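Conserved hypothetical secreted protein (Helicobacter pylori, PDB 4RNZ) is a cell shape-determining zinc metallopeptidase of the M23B family that probably cleaves peptide bonds in the peptidoglycan. Local coordinates at residues S174-Y178 against K306-I311; L191-V195 against L300-V304; G221-A225 against N312-I317; I232-S236 against L262-M267. All coordinates share one frame; numbering follows the deposited sequence.

Contact 1: residues S174-Y178 against K306-I311; sequences SNGHY and KNSRPI
With CG opposite its backbone N (chi1 179°) and every later torsion extended, Lys306 runs out full length, and its ammonium group meets both the carbonyl of Gly176 and the ring of Tyr178. Lys306 NZ donates to Gly176 O at 2.9 Å, in the carbonyl plane, with a C=O...N angle of 151°. The same nitrogen stands over one face of the phenol in a cation-pi contact, 3.5 Å from the centroid of the Tyr178 ring but displaced toward its rim, where CE2 is the nearest atom. Carbonyl dipole and aromatic face together would be expected to stabilise the positive charge of this buried lysine. Beside it, Tyr178 OH (2.6 Å) and Asn307 ND2 (3.3 Å) both donate to one water, which lies at the edge of the phenol ring, in its plane. Ile311 CD1 packs on the loop backbone, 3.9 Å from Asn175 O, and approaches the His177 ring obliquely. That ring is held by a hydrogen bond from ND1 to Glu185. An Asx turn shapes the loop here, Asn175 OD1 accepting from His177 N at 2.8 Å. The Lys306-Arg309 turn opposite is of type I', the classic two-residue beta-hairpin connection, and its hairpin, in the M23 peptidase region, packs against a loop of the second Csd3 domain.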
loop_
_atom_site.group_PDB
_atom_site.type_symbol
_atom_site.label_atom_id
_atom_site.label_comp_id
_atom_site.label_asym_id
_atom_site.label_seq_id
_atom_site.Cartn_x
_atom_site.Cartn_y
_atom_site.Cartn_z
ATOM N N SER A 174 7.092 10.500 5.522
ATOM C CA SER A 174 5.645 10.704 5.365
ATOM C C SER A 174 5.180 10.653 3.891
ATOM O O SER A 174 4.034 10.284 3.617
ATOM C CB SER A 174 5.248 12.040 5.986
ATOM O OG SER A 174 6.071 13.050 5.460
ATOM N N ASN A 175 6.067 11.001 2.955
ATOM C CA ASN A 175 5.783 10.861 1.511
ATOM C C ASN A 175 5.665 9.420 0.979
ATOM O O ASN A 175 5.358 9.236 -0.194
ATOM C CB ASN A 175 6.800 11.659 0.660
ATOM C CG ASN A 175 8.188 11.023 0.630
ATOM O OD1 ASN A 175 8.357 9.816 0.889
ATOM N ND2 ASN A 175 9.188 11.824 0.297
ATOM N N GLY A 176 5.934 8.414 1.813
ATOM C CA GLY A 176 5.761 7.002 1.427
ATOM C C GLY A 176 6.987 6.294 0.851
ATOM O O GLY A 176 6.977 5.075 0.683
ATOM N N HIS A 177 8.040 7.051 0.559
ATOM C CA HIS A 177 9.299 6.501 0.052
ATOM C C HIS A 177 10.295 6.218 1.190
ATOM O O HIS A 177 10.134 6.744 2.284
ATOM C CB HIS A 177 9.906 7.480 -0.942
ATOM C CG HIS A 177 9.029 7.728 -2.137
ATOM N ND1 HIS A 177 9.425 7.443 -3.424
ATOM C CD2 HIS A 177 7.764 8.210 -2.235
ATOM C CE1 HIS A 177 8.453 7.751 -4.266
ATOM N NE2 HIS A 177 7.432 8.214 -3.572
ATOM N N TYR A 178 11.297 5.377 0.912
ATOM C CA TYR A 178 12.351 5.000 1.868
ATOM C C TYR A 178 13.622 5.784 1.572
ATOM O O TYR A 178 13.945 6.017 0.402
ATOM C CB TYR A 178 12.706 3.530 1.741
ATOM C CG TYR A 178 11.651 2.499 2.139
ATOM C CD1 TYR A 178 10.978 2.560 3.379
ATOM C CD2 TYR A 178 11.380 1.411 1.288
ATOM C CE1 TYR A 178 10.046 1.583 3.730
ATOM C CE2 TYR A 178 10.469 0.431 1.622
ATOM C CZ TYR A 178 9.788 0.511 2.840
ATOM O OH TYR A 178 8.889 -0.505 3.140
ATOM N N LYS A 306 1.648 0.882 -2.905
ATOM C CA LYS A 306 2.837 0.353 -2.243
ATOM C C LYS A 306 2.401 -0.335 -0.952
ATOM O O LYS A 306 1.879 0.326 -0.073
ATOM C CB LYS A 306 3.818 1.468 -1.897
ATOM C CG LYS A 306 5.075 0.969 -1.184
ATOM C CD LYS A 306 6.068 2.084 -0.875
ATOM C CE LYS A 306 7.212 1.595 0.019
ATOM N NZ LYS A 306 8.334 2.579 0.158
ATOM N N ASN A 307 2.637 -1.636 -0.841
ATOM C CA ASN A 307 2.291 -2.389 0.377
ATOM C C ASN A 307 0.796 -2.250 0.693
ATOM O O ASN A 307 0.393 -2.087 1.847
ATOM C CB ASN A 307 3.167 -1.952 1.554
ATOM C CG ASN A 307 4.579 -2.494 1.445
ATOM O OD1 ASN A 307 4.762 -3.599 0.993
ATOM N ND2 ASN A 307 5.565 -1.720 1.866
ATOM N N SER A 308 0.009 -2.264 -0.379
ATOM C CA SER A 308 -1.450 -2.207 -0.354
ATOM C C SER A 308 -2.030 -0.794 -0.260
ATOM O O SER A 308 -3.231 -0.611 -0.453
ATOM C CB SER A 308 -2.015 -3.133 0.751
ATOM O OG SER A 308 -2.088 -2.401 1.980
ATOM N N ARG A 309 -1.203 0.213 0.006
ATOM C CA ARG A 309 -1.674 1.568 0.191
ATOM C C ARG A 309 -1.461 2.420 -1.068
ATOM O O ARG A 309 -0.392 2.410 -1.643
ATOM C CB ARG A 309 -0.953 2.205 1.358
ATOM C CG ARG A 309 -1.275 1.521 2.693
ATOM C CD ARG A 309 -0.487 2.142 3.827
ATOM N NE ARG A 309 0.919 1.763 3.774
ATOM C CZ ARG A 309 1.476 0.738 4.431
ATOM N NH1 ARG A 309 0.771 -0.064 5.232
ATOM N NH2 ARG A 309 2.779 0.518 4.295
ATOM N N PRO A 310 -2.493 3.151 -1.501
ATOM C CA PRO A 310 -2.331 4.020 -2.668
ATOM C C PRO A 310 -1.277 5.077 -2.399
ATOM O O PRO A 310 -1.187 5.608 -1.292
ATOM C CB PRO A 310 -3.725 4.673 -2.843
ATOM C CG PRO A 310 -4.528 4.330 -1.635
ATOM C CD PRO A 310 -3.822 3.252 -0.874
ATOM N N ILE A 311 -0.480 5.370 -3.420
ATOM C CA ILE A 311 0.601 6.319 -3.334
ATOM C C ILE A 311 0.601 7.124 -4.646
ATOM O O ILE A 311 0.192 6.611 -5.702
ATOM C CB ILE A 311 1.937 5.574 -3.052
ATOM C CG1 ILE A 311 3.061 6.565 -2.723
ATOM C CG2 ILE A 311 2.323 4.676 -4.222
ATOM C CD1 ILE A 311 4.313 5.946 -2.104
HETATM O O HOH W 1 8.694 -2.588 1.592
#

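Contact 2: residues L191-V195 against L300-V304; sequences LETPV and LHFGV. With ZN (zinc ion), chain B.
Phe302 offers one ring face to Pro194, whose CG sits almost above the middle of the ring, 4.0 Å from the Phe302 centroid and 12° off the ring normal, a CH-pi contact. The proline ring comes in at a slant, so that CG makes the closest approach and CD follows over the CD2 side of the phenyl group. The same CG also meets Leu300 CD2 at 3.7 Å, touching the leucine methyl to one side and the aromatic face below, roughly at right angles. Leu300 owes this reach to its first torsion, which sets CG away from the backbone N (chi1 168°). Its CD2 passes alongside Val195, the two side chains pointing in opposite directions, with Val195 CG1 3.9 Å from Leu300 CD2. Segments 191-195 and 300-304 run nearly antiparallel, but the loop packs on the face of the strand through side chains, the CA atoms of Pro194 and Phe302 being 8.1 Å apart. Alternation along the strand gives Leu300, Phe302 and Val304 to this core, while His301 turns to the other face and binds zinc through ND1 at 2.0 Å; it is the second histidine of the HxH motif of M23 peptidases. Glu34, His219 and Asp223 complete the metal site. At the far end of the contact Leu191 slides past Val304, its CD1 4.1 Å from Val304 CG2. The same methyl reaches the Phe302 ring obliquely, with Leu191 CD1 4.4 Å from Phe302 CZ. Tyr224 and Tyr264, on the two strands flanking 300-304, also touch Pro194.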
loop_
_atom_site.group_PDB
_atom_site.type_symbol
_atom_site.label_atom_id
_atom_site.label_comp_id
_atom_site.label_asym_id
_atom_site.label_seq_id
_atom_site.Cartn_x
_atom_site.Cartn_y
_atom_site.Cartn_z
ATOM N N LEU A 191 9.514 4.748 -12.509
ATOM C CA LEU A 191 8.355 4.525 -13.344
ATOM C C LEU A 191 8.348 5.496 -14.516
ATOM O O LEU A 191 8.882 6.589 -14.423
ATOM C CB LEU A 191 7.083 4.721 -12.528
ATOM C CG LEU A 191 6.861 3.779 -11.356
ATOM C CD1 LEU A 191 5.486 4.066 -10.779
ATOM C CD2 LEU A 191 6.989 2.339 -11.815
ATOM N N GLU A 192 7.724 5.089 -15.605
ATOM C CA GLU A 192 7.591 5.936 -16.800
ATOM C C GLU A 192 6.131 6.243 -16.999
ATOM O O GLU A 192 5.280 5.393 -16.775
ATOM C CB GLU A 192 8.080 5.197 -18.038
ATOM C CG GLU A 192 9.580 5.132 -18.136
ATOM C CD GLU A 192 10.074 4.388 -19.361
ATOM O OE1 GLU A 192 9.262 3.808 -20.138
ATOM O OE2 GLU A 192 11.310 4.378 -19.551
ATOM N N THR A 193 5.845 7.455 -17.438
ATOM C CA THR A 193 4.506 7.850 -17.775
ATOM C C THR A 193 3.967 6.893 -18.840
ATOM O O THR A 193 4.613 6.701 -19.845
ATOM C CB THR A 193 4.532 9.271 -18.321
ATOM O OG1 THR A 193 5.025 10.143 -17.306
ATOM C CG2 THR A 193 3.172 9.702 -18.729
ATOM N N PRO A 194 2.786 6.278 -18.598
ATOM C CA PRO A 194 2.319 5.142 -19.399
ATOM C C PRO A 194 1.494 5.485 -20.627
ATOM O O PRO A 194 1.047 4.574 -21.308
ATOM C CB PRO A 194 1.435 4.361 -18.411
ATOM C CG PRO A 194 0.894 5.394 -17.499
ATOM C CD PRO A 194 1.964 6.464 -17.388
ATOM N N VAL A 195 1.280 6.771 -20.898
ATOM C CA VAL A 195 0.406 7.190 -22.005
ATOM C C VAL A 195 0.800 8.593 -22.458
ATOM O O VAL A 195 1.435 9.347 -21.695
ATOM C CB VAL A 195 -1.079 7.174 -21.570
ATOM C CG1 VAL A 195 -1.389 8.306 -20.594
ATOM C CG2 VAL A 195 -2.014 7.238 -22.762
ATOM N N LEU A 300 -7.012 7.619 -19.103
ATOM C CA LEU A 300 -6.408 6.482 -18.406
ATOM C C LEU A 300 -6.386 6.845 -16.925
ATOM O O LEU A 300 -5.849 7.881 -16.552
ATOM C CB LEU A 300 -4.981 6.249 -18.895
ATOM C CG LEU A 300 -4.147 5.286 -18.041
ATOM C CD1 LEU A 300 -4.757 3.895 -18.112
ATOM C CD2 LEU A 300 -2.717 5.313 -18.504
ATOM N N HIS A 301 -6.963 5.994 -16.089
ATOM C CA HIS A 301 -6.740 6.099 -14.659
ATOM C C HIS A 301 -5.519 5.222 -14.349
ATOM O O HIS A 301 -5.552 4.018 -14.610
ATOM C CB HIS A 301 -7.968 5.644 -13.874
ATOM C CG HIS A 301 -7.718 5.525 -12.407
ATOM N ND1 HIS A 301 -8.133 6.479 -11.512
ATOM C CD2 HIS A 301 -7.048 4.598 -11.686
ATOM C CE1 HIS A 301 -7.743 6.139 -10.295
ATOM N NE2 HIS A 301 -7.082 4.999 -10.374
ATOM N N PHE A 302 -4.458 5.834 -13.815
ATOM C CA PHE A 302 -3.201 5.159 -13.491
ATOM C C PHE A 302 -3.011 5.180 -11.990
ATOM O O PHE A 302 -2.872 6.246 -11.394
ATOM C CB PHE A 302 -2.005 5.831 -14.197
ATOM C CG PHE A 302 -0.636 5.217 -13.878
ATOM C CD1 PHE A 302 -0.425 3.844 -13.905
ATOM C CD2 PHE A 302 0.433 6.031 -13.550
ATOM C CE1 PHE A 302 0.820 3.297 -13.625
ATOM C CE2 PHE A 302 1.676 5.499 -13.281
ATOM C CZ PHE A 302 1.869 4.124 -13.301
ATOM N N GLY A 303 -3.047 4.000 -11.385
ATOM C CA GLY A 303 -2.920 3.864 -9.938
ATOM C C GLY A 303 -1.693 3.082 -9.502
ATOM O O GLY A 303 -1.289 2.125 -10.164
ATOM N N VAL A 304 -1.099 3.501 -8.386
ATOM C CA VAL A 304 0.018 2.805 -7.811
ATOM C C VAL A 304 -0.251 2.580 -6.328
ATOM O O VAL A 304 -0.672 3.500 -5.633
ATOM C CB VAL A 304 1.345 3.546 -8.016
ATOM C CG1 VAL A 304 2.498 2.770 -7.370
ATOM C CG2 VAL A 304 1.615 3.732 -9.516
HETATM ZN ZN ZN B . -8.995 8.299 -11.600
#

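Contact 3: residues G221-A225 against N312-I317; sequences GVDYA and NPLGYI. With ZN (zinc ion), chain B.
Val222, first in its strand, meets the turn at 312-317 through one methyl: CG2 lies 3.7 Å from Pro313 CD, the valine and the proline ring sliding past each other in opposite directions. The same CG2 is 4.0 Å from Leu314 CG, so one methyl serves both residues. Its other methyl, CG1, sits over the centre of one face of the Tyr224 ring. Asp223 turns its carboxylate to the opposite side of the strand, where OD1 binds the zinc ion at 2.0 Å. Tyr224 brings the contact back to the turn. Its CG is opposite the carbonyl carbon (chi1 -72°), and the phenol extends until OH touches Leu314 CD2 and Ile317 CD1, each at 3.7 Å. The receiving surface is shaped by an Asx turn in which Asn312 OD1 accepts from Leu314 N at 3.1 Å, the donor standing well above the amide carbonyl plane. Hydrogen bonds from Tyr316 N to Pro313 O and from Ile317 N to Leu314 O tighten the bend. The strand thus carries apolar packing on one face and a metal ligand on the other, Asp223 closing the HxxxD zinc motif of M23 peptidases that begins at His219.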
loop_
_atom_site.group_PDB
_atom_site.type_symbol
_atom_site.label_atom_id
_atom_site.label_comp_id
_atom_site.label_asym_id
_atom_site.label_seq_id
_atom_site.Cartn_x
_atom_site.Cartn_y
_atom_site.Cartn_z
ATOM N N GLY A 221 -5.252 7.715 -7.797
ATOM C CA GLY A 221 -4.512 7.499 -9.038
ATOM C C GLY A 221 -4.371 8.836 -9.727
ATOM O O GLY A 221 -4.648 9.866 -9.149
ATOM N N VAL A 222 -3.885 8.807 -10.957
ATOM C CA VAL A 222 -3.769 10.001 -11.789
ATOM C C VAL A 222 -4.654 9.730 -12.986
ATOM O O VAL A 222 -4.575 8.660 -13.579
ATOM C CB VAL A 222 -2.329 10.225 -12.280
ATOM C CG1 VAL A 222 -2.264 11.433 -13.215
ATOM C CG2 VAL A 222 -1.395 10.402 -11.108
ATOM N N ASP A 223 -5.510 10.687 -13.315
ATOM C CA ASP A 223 -6.327 10.614 -14.524
ATOM C C ASP A 223 -5.617 11.387 -15.618
ATOM O O ASP A 223 -5.360 12.588 -15.488
ATOM C CB ASP A 223 -7.730 11.176 -14.284
ATOM C CG ASP A 223 -8.577 10.265 -13.426
ATOM O OD1 ASP A 223 -8.186 9.105 -13.209
ATOM O OD2 ASP A 223 -9.639 10.697 -12.960
ATOM N N TYR A 224 -5.270 10.669 -16.678
ATOM C CA TYR A 224 -4.552 11.249 -17.809
ATOM C C TYR A 224 -5.559 11.383 -18.919
ATOM O O TYR A 224 -6.055 10.368 -19.408
ATOM C CB TYR A 224 -3.455 10.321 -18.300
ATOM C CG TYR A 224 -2.217 10.172 -17.430
ATOM C CD1 TYR A 224 -1.274 11.194 -17.312
ATOM C CD2 TYR A 224 -1.953 8.961 -16.775
ATOM C CE1 TYR A 224 -0.135 11.029 -16.546
ATOM C CE2 TYR A 224 -0.821 8.791 -16.022
ATOM C CZ TYR A 224 0.093 9.821 -15.912
ATOM O OH TYR A 224 1.219 9.622 -15.147
ATOM N N ALA A 225 -5.902 12.611 -19.284
ATOM C CA ALA A 225 -6.784 12.826 -20.438
ATOM C C ALA A 225 -6.009 12.447 -21.697
ATOM O O ALA A 225 -4.887 12.886 -21.899
ATOM C CB ALA A 225 -7.258 14.273 -20.504
ATOM N N ASN A 312 0.976 8.395 -4.559
ATOM C CA ASN A 312 0.996 9.263 -5.731
ATOM C C ASN A 312 1.974 8.731 -6.792
ATOM O O ASN A 312 3.187 8.665 -6.547
ATOM C CB ASN A 312 1.372 10.703 -5.353
ATOM C CG ASN A 312 1.317 11.642 -6.544
ATOM O OD1 ASN A 312 0.917 11.269 -7.649
ATOM N ND2 ASN A 312 1.731 12.863 -6.330
ATOM N N PRO A 313 1.452 8.332 -7.970
ATOM C CA PRO A 313 2.324 7.729 -8.988
ATOM C C PRO A 313 3.409 8.710 -9.448
ATOM O O PRO A 313 4.532 8.297 -9.740
ATOM C CB PRO A 313 1.362 7.403 -10.126
ATOM C CG PRO A 313 0.045 7.237 -9.452
ATOM C CD PRO A 313 0.047 8.313 -8.393
ATOM N N LEU A 314 3.063 9.991 -9.470
ATOM C CA LEU A 314 3.964 11.026 -9.937
ATOM C C LEU A 314 5.241 11.098 -9.122
ATOM O O LEU A 314 6.305 11.380 -9.669
ATOM C CB LEU A 314 3.247 12.369 -9.959
ATOM C CG LEU A 314 2.015 12.431 -10.877
ATOM C CD1 LEU A 314 1.647 13.893 -11.054
ATOM C CD2 LEU A 314 2.185 11.755 -12.243
ATOM N N GLY A 315 5.158 10.782 -7.833
ATOM C CA GLY A 315 6.349 10.692 -7.007
ATOM C C GLY A 315 7.401 9.723 -7.485
ATOM O O GLY A 315 8.571 9.859 -7.124
ATOM N N TYR A 316 7.016 8.733 -8.287
ATOM C CA TYR A 316 7.967 7.746 -8.794
ATOM C C TYR A 316 8.305 7.925 -10.258
ATOM O O TYR A 316 9.085 7.123 -10.812
ATOM C CB TYR A 316 7.384 6.349 -8.687
ATOM C CG TYR A 316 7.395 5.730 -7.330
ATOM C CD1 TYR A 316 8.565 5.152 -6.811
ATOM C CD2 TYR A 316 6.227 5.651 -6.585
ATOM C CE1 TYR A 316 8.567 4.545 -5.565
ATOM C CE2 TYR A 316 6.217 5.044 -5.345
ATOM C CZ TYR A 316 7.385 4.488 -4.840
ATOM O OH TYR A 316 7.350 3.888 -3.598
ATOM N N ILE A 317 7.677 8.892 -10.921
ATOM C CA ILE A 317 8.052 9.162 -12.309
ATOM C C ILE A 317 9.165 10.200 -12.302
ATOM O O ILE A 317 8.949 11.341 -11.971
ATOM C CB ILE A 317 6.848 9.593 -13.142
ATOM C CG1 ILE A 317 5.887 8.398 -13.235
ATOM C CG2 ILE A 317 7.293 10.035 -14.531
ATOM C CD1 ILE A 317 4.611 8.658 -13.988
HETATM ZN ZN ZN B . -8.995 8.299 -11.600
#

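Contact 4: residues I232-S236 against L262-M267; sequences IHSAS and LVYAHM
Tyr264 reaches from strand 260-267 to the chain just beyond strand 231-233, where its hydroxyl accepts a hydrogen bond from Ala235 N. The contact belongs to the antiparallel beta core of the M23 peptidase domain: strands 231-233 and 260-267 belong to different sheets, and the segments, 169° apart in direction, meet mostly through side chains. Packing is tight around the phenol, which is directed at Ala235 by a first torsion that sets CG opposite the carbonyl carbon (chi1 -58°). The bond from Ala235 N to Tyr264 OH is short and nearly straight, 2.8 Å with an N-H...O angle of 165°, and Ala235 CB comes within 3.4 Å of Tyr264 OH. Such a bond fixes the end of the ring and satisfies a buried backbone N-H. Farther back, Ile232 slides past the ring in the opposite direction, its CG2 3.9 Å from Tyr264 CD2. The other branch of the isoleucine crosses the methionine side chain, with Ile232 CD1 3.8 Å from Met267 CG. Around these groups, Ile286 and Ile255 also touch Tyr264, and its ring meets that of Phe302. The end near Ser236 is looser and more polar. Here Leu262 makes the apolar contact with its branch tips: CD2 is 4.3 Å from Ala235 CB, and both methyls lie near the Ser236 hydroxyl. A water bridges the two serines and the tyrosine. It donates to Ser234 OG at 2.8 Å and to Ser236 OG at 2.9 Å, and its oxygen also lies 2.8 Å from Tyr264 OH.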
loop_
_atom_site.group_PDB
_atom_site.type_symbol
_atom_site.label_atom_id
_atom_site.label_comp_id
_atom_site.label_asym_id
_atom_site.label_seq_id
_atom_site.Cartn_x
_atom_site.Cartn_y
_atom_site.Cartn_z
ATOM N N ILE A 232 -1.303 2.463 -24.416
ATOM C CA ILE A 232 -0.937 2.428 -23.006
ATOM C C ILE A 232 0.203 1.440 -22.869
ATOM O O ILE A 232 0.124 0.296 -23.348
ATOM C CB ILE A 232 -2.115 1.982 -22.112
ATOM C CG1 ILE A 232 -3.309 2.942 -22.302
ATOM C CG2 ILE A 232 -1.693 1.951 -20.639
ATOM C CD1 ILE A 232 -4.616 2.414 -21.748
ATOM N N HIS A 233 1.278 1.917 -22.251
ATOM C CA HIS A 233 2.492 1.171 -22.057
ATOM C C HIS A 233 2.721 0.966 -20.568
ATOM O O HIS A 233 2.495 1.879 -19.768
ATOM C CB HIS A 233 3.682 1.944 -22.618
ATOM C CG HIS A 233 3.626 2.163 -24.098
ATOM N ND1 HIS A 233 4.480 1.528 -24.970
ATOM C CD2 HIS A 233 2.828 2.952 -24.855
ATOM C CE1 HIS A 233 4.193 1.898 -26.210
ATOM N NE2 HIS A 233 3.205 2.772 -26.165
ATOM N N SER A 234 3.207 -0.205 -20.191
ATOM C CA SER A 234 3.503 -0.490 -18.779
ATOM C C SER A 234 4.559 0.458 -18.232
ATOM O O SER A 234 5.625 0.619 -18.818
ATOM C CB SER A 234 4.011 -1.931 -18.602
ATOM O OG SER A 234 4.286 -2.197 -17.233
ATOM N N ALA A 235 4.281 1.053 -17.081
ATOM C CA ALA A 235 5.220 1.974 -16.455
ATOM C C ALA A 235 6.404 1.260 -15.848
ATOM O O ALA A 235 7.365 1.925 -15.439
ATOM C CB ALA A 235 4.526 2.770 -15.380
ATOM N N SER A 236 6.319 -0.079 -15.756
ATOM C CA SER A 236 7.345 -0.885 -15.121
ATOM C C SER A 236 7.357 -2.318 -15.656
ATOM O O SER A 236 6.449 -2.751 -16.372
ATOM C CB SER A 236 7.093 -0.978 -13.615
ATOM O OG SER A 236 5.938 -1.773 -13.360
ATOM N N LEU A 262 0.263 -1.886 -9.757
ATOM C CA LEU A 262 0.067 -0.789 -10.711
ATOM C C LEU A 262 -1.215 -1.055 -11.492
ATOM O O LEU A 262 -1.389 -2.127 -12.054
ATOM C CB LEU A 262 1.280 -0.655 -11.650
ATOM C CG LEU A 262 2.614 -0.276 -10.978
ATOM C CD1 LEU A 262 3.403 -1.511 -10.570
ATOM C CD2 LEU A 262 3.492 0.569 -11.880
ATOM N N VAL A 263 -2.099 -0.062 -11.520
ATOM C CA VAL A 263 -3.452 -0.214 -12.073
ATOM C C VAL A 263 -3.633 0.700 -13.277
ATOM O O VAL A 263 -3.344 1.874 -13.187
ATOM C CB VAL A 263 -4.479 0.159 -10.993
ATOM C CG1 VAL A 263 -5.892 0.296 -11.562
ATOM C CG2 VAL A 263 -4.431 -0.867 -9.869
ATOM N N TYR A 264 -4.139 0.158 -14.377
ATOM C CA TYR A 264 -4.346 0.895 -15.617
ATOM C C TYR A 264 -5.775 0.686 -16.059
ATOM O O TYR A 264 -6.089 -0.379 -16.582
ATOM C CB TYR A 264 -3.437 0.319 -16.695
ATOM C CG TYR A 264 -1.981 0.351 -16.347
ATOM C CD1 TYR A 264 -1.418 -0.634 -15.557
ATOM C CD2 TYR A 264 -1.166 1.363 -16.820
ATOM C CE1 TYR A 264 -0.063 -0.604 -15.229
ATOM C CE2 TYR A 264 0.180 1.399 -16.508
ATOM C CZ TYR A 264 0.730 0.407 -15.725
ATOM O OH TYR A 264 2.060 0.465 -15.404
ATOM N N ALA A 265 -6.633 1.686 -15.867
ATOM C CA ALA A 265 -8.074 1.500 -16.017
ATOM C C ALA A 265 -8.704 2.390 -17.084
ATOM O O ALA A 265 -8.145 3.412 -17.488
ATOM C CB ALA A 265 -8.778 1.728 -14.677
ATOM N N HIS A 266 -9.910 1.973 -17.464
ATOM C CA HIS A 266 -10.750 2.563 -18.483
ATOM C C HIS A 266 -10.278 2.233 -19.899
ATOM O O HIS A 266 -10.460 3.029 -20.799
ATOM C CB HIS A 266 -10.894 4.080 -18.295
ATOM C CG HIS A 266 -11.434 4.466 -16.954
ATOM N ND1 HIS A 266 -12.708 4.145 -16.547
ATOM C CD2 HIS A 266 -10.866 5.127 -15.919
ATOM C CE1 HIS A 266 -12.904 4.595 -15.322
ATOM N NE2 HIS A 266 -11.798 5.189 -14.918
ATOM N N MET A 267 -9.702 1.063 -20.097
ATOM C CA MET A 267 -9.144 0.725 -21.387
ATOM C C MET A 267 -10.265 0.407 -22.385
ATOM O O MET A 267 -11.329 -0.065 -21.991
ATOM C CB MET A 267 -8.220 -0.475 -21.270
ATOM C CG MET A 267 -7.003 -0.255 -20.408
ATOM S SD MET A 267 -5.804 -1.527 -20.780
ATOM C CE MET A 267 -4.678 -1.154 -19.452
HETATM O O HOH W 2 3.368 -1.859 -14.640
#

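How the contacts relate
Strand 299-306 ties the four contacts together. Contacts 2 and 3, with centres about 6 Å apart, are joined by backbone pairing, Val222 N lying 2.8 Å from Phe302 O, and each supplies a zinc ligand. Contact 4, its centre about 5 Å from that of contact 2, adjoins it twice: Val263 N is 2.7 Å from Gly303 O, and His233 N is 2.8 Å from Pro194 O. Contact 1 is more remote, the Ile311 side chain lying about 14 Å from the zinc, yet Ile311 N is 2.9 Å from Val304 O of contact 2, and the His177 ring packs on Tyr316 of contact 3. The loops 174-178 and 191-195 thus border the sheet that carries the metal site.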